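Side-chain contact in fucose-binding lectin (Kordia periserrulae, PDB 6HTN), which binds methyl alpha-L-fucopyranoside in pockets of a beta-propeller and probably acts as a fucose-binding lectin: residues W87-G90 / A91-Q95. Residues are numbered along the deposited sequence; the frame is centred on the assembly and turned at random.
With MFU (methyl alpha-L-fucopyranoside), chain H; MFU (methyl alpha-L-fucopyranoside), chain G.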
loop_
_atom_site.group_PDB
_atom_site.type_symbol
_atom_site.label_atom_id
_atom_site.label_comp_id
_atom_site.label_asym_id
_atom_site.label_seq_id
_atom_site.Cartn_x
_atom_site.Cartn_y
_atom_site.Cartn_z
ATOM N N TRP A 87 23.553 7.419 -14.664
ATOM C CA TRP A 87 22.507 6.404 -14.446
ATOM C C TRP A 87 21.998 5.900 -15.778
ATOM O O TRP A 87 21.714 6.704 -16.692
ATOM C CB TRP A 87 21.377 7.011 -13.624
ATOM C CG TRP A 87 21.777 7.239 -12.214
ATOM C CD1 TRP A 87 22.243 8.371 -11.654
ATOM C CD2 TRP A 87 21.762 6.263 -11.150
ATOM N NE1 TRP A 87 22.537 8.194 -10.343
ATOM C CE2 TRP A 87 22.230 6.888 -9.996
ATOM C CE3 TRP A 87 21.376 4.911 -11.080
ATOM C CZ2 TRP A 87 22.349 6.246 -8.773
ATOM C CZ3 TRP A 87 21.468 4.281 -9.869
ATOM C CH2 TRP A 87 21.926 4.911 -8.728
ATOM N N TYR A 88 21.783 4.598 -15.879
ATOM C CA TYR A 88 21.190 3.994 -17.081
ATOM C C TYR A 88 20.242 2.861 -16.690
ATOM O O TYR A 88 20.366 2.281 -15.579
ATOM C CB TYR A 88 22.292 3.531 -18.033
ATOM C CG TYR A 88 23.139 2.391 -17.523
ATOM C CD1 TYR A 88 22.775 1.081 -17.760
ATOM C CD2 TYR A 88 24.305 2.612 -16.822
ATOM C CE1 TYR A 88 23.522 0.026 -17.280
ATOM C CE2 TYR A 88 25.088 1.572 -16.361
ATOM C CZ TYR A 88 24.703 0.263 -16.602
ATOM O OH TYR A 88 25.456 -0.775 -16.127
ATOM N N SER A 89 19.311 2.565 -17.593
ATOM C CA SER A 89 18.346 1.469 -17.388
ATOM C C SER A 89 19.047 0.135 -17.632
ATOM O O SER A 89 19.662 -0.041 -18.682
ATOM C CB SER A 89 17.143 1.638 -18.261
ATOM O OG SER A 89 16.275 0.519 -18.140
ATOM N N GLY A 90 19.008 -0.775 -16.661
ATOM C CA GLY A 90 19.655 -2.083 -16.776
ATOM C C GLY A 90 18.885 -3.131 -17.536
ATOM O O GLY A 90 17.727 -2.943 -17.894
ATOM N N ALA A 91 19.505 -4.284 -17.726
ATOM C CA ALA A 91 18.949 -5.422 -18.459
ATOM C C ALA A 91 17.658 -5.964 -17.845
ATOM O O ALA A 91 16.820 -6.511 -18.581
ATOM C CB ALA A 91 19.986 -6.505 -18.598
ATOM N N LEU A 92 17.458 -5.807 -16.544
ATOM C CA LEU A 92 16.229 -6.367 -15.908
ATOM C C LEU A 92 14.995 -5.595 -16.353
ATOM O O LEU A 92 13.906 -6.144 -16.325
ATOM C CB LEU A 92 16.367 -6.378 -14.388
ATOM C CG LEU A 92 15.205 -7.057 -13.628
ATOM C CD1 LEU A 92 15.021 -8.514 -14.083
ATOM C CD2 LEU A 92 15.516 -7.076 -12.144
ATOM N N THR A 93 15.138 -4.303 -16.688
ATOM C CA THR A 93 13.992 -3.423 -16.912
ATOM C C THR A 93 13.021 -4.033 -17.936
ATOM O O THR A 93 13.442 -4.463 -19.033
ATOM C CB THR A 93 14.453 -2.056 -17.397
ATOM O OG1 THR A 93 15.252 -1.487 -16.370
ATOM C CG2 THR A 93 13.291 -1.163 -17.797
ATOM N N GLY A 94 11.753 -4.067 -17.583
ATOM C CA GLY A 94 10.674 -4.431 -18.485
ATOM C C GLY A 94 10.463 -5.929 -18.631
ATOM O O GLY A 94 9.558 -6.324 -19.372
ATOM N N GLN A 95 11.223 -6.785 -17.969
ATOM C CA GLN A 95 11.074 -8.256 -18.123
ATOM C C GLN A 95 9.892 -8.812 -17.302
ATOM O O GLN A 95 9.240 -9.771 -17.758
ATOM C CB GLN A 95 12.364 -8.980 -17.787
ATOM C CG GLN A 95 13.506 -8.653 -18.756
ATOM C CD GLN A 95 14.642 -9.640 -18.585
ATOM O OE1 GLN A 95 14.405 -10.859 -18.553
ATOM N NE2 GLN A 95 15.873 -9.148 -18.508
HETATM C C1 MFU H . 24.432 -4.357 -15.987
HETATM C C2 MFU H . 22.909 -4.462 -15.932
HETATM C C3 MFU H . 22.549 -5.840 -15.381
HETATM C C4 MFU H . 23.144 -5.996 -14.018
HETATM C C5 MFU H . 24.687 -5.873 -14.153
HETATM C C6 MFU H . 25.361 -6.009 -12.809
HETATM O O1 MFU H . 24.842 -5.308 -16.985
HETATM O O2 MFU H . 22.421 -4.282 -17.264
HETATM O O3 MFU H . 21.125 -5.979 -15.398
HETATM O O4 MFU H . 22.733 -4.990 -13.101
HETATM O O5 MFU H . 24.974 -4.519 -14.689
HETATM C CM MFU H . 26.282 -5.292 -17.012
HETATM C C1 MFU G . 27.017 11.063 -6.447
HETATM C C2 MFU G . 25.567 10.936 -6.924
HETATM C C3 MFU G . 25.314 9.880 -7.948
HETATM C C4 MFU G . 25.732 8.541 -7.361
HETATM C C5 MFU G . 27.202 8.782 -6.977
HETATM C C6 MFU G . 27.758 7.510 -6.264
HETATM O O1 MFU G . 27.647 11.345 -7.648
HETATM O O2 MFU G . 25.197 12.192 -7.603
HETATM O O3 MFU G . 23.932 9.756 -8.358
HETATM O O4 MFU G . 25.038 8.260 -6.123
HETATM O O5 MFU G . 27.354 9.743 -5.925
HETATM C CM MFU G . 29.067 11.555 -7.415
HETATM O O HOH W 1 15.882 -3.781 -20.354
#
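S89, just before the type I beta turn G90 to T93, meets the turn's last residue, T93, hydroxyl to hydroxyl; the turn carries the chain off strand 87-89, the last strand of a four-stranded propeller blade. S89 OG and T93 OG1 lie 2.9 Å apart and are hydrogen-bonded, with either able to donate. The rotation of S89 places OG anti to its backbone N (chi1 175°), bringing it alongside T93. T93 in turn holds OG1 anti to its own carbonyl carbon, beside the backbone N, and OG1 also takes a hydrogen bond from E79 N of the adjacent strand.

The turn itself is closed by T93 N, which donates to G90 O at 3.2 Å; the N-H...O angle is 155°, but the donor stands 50° above the carbonyl plane. A water lies where it could donate to G90 O and to T93 O, the latter 2.9 Å from the water oxygen, though it has more acceptors in reach than protons.

The residue after G90 in the turn gives its N-H to a fucoside: A91 N donates to O2 of the chain H sugar at 3.0 Å, while its bond to O3 is weak; A91 CB lies 3.4 Å from the same O3. Y88 OH comes within 3.7 Å of C1 of this sugar, a van der Waals contact, while it is hydrogen-bonded to D83 OD2. E79, besides receiving L92 N through OE1, holds the sugar through OE2, so it serves both turn and ligand; R67 and W137 contribute further hydrogen bonds to the sugar.

W87 turns its indole edge to a different sugar, that of chain G; O3 lies in the ring plane and accepts from NE1 at 2.9 Å. Strand 87-89 and its turn therefore contribute to two neighbouring fucose pockets. Beyond the first turn a type II turn, L92 to Q95, brings Q95 back, and its NE2 donates to A91 O at 2.8 Å with that oxygen lying in the amide plane of Q95.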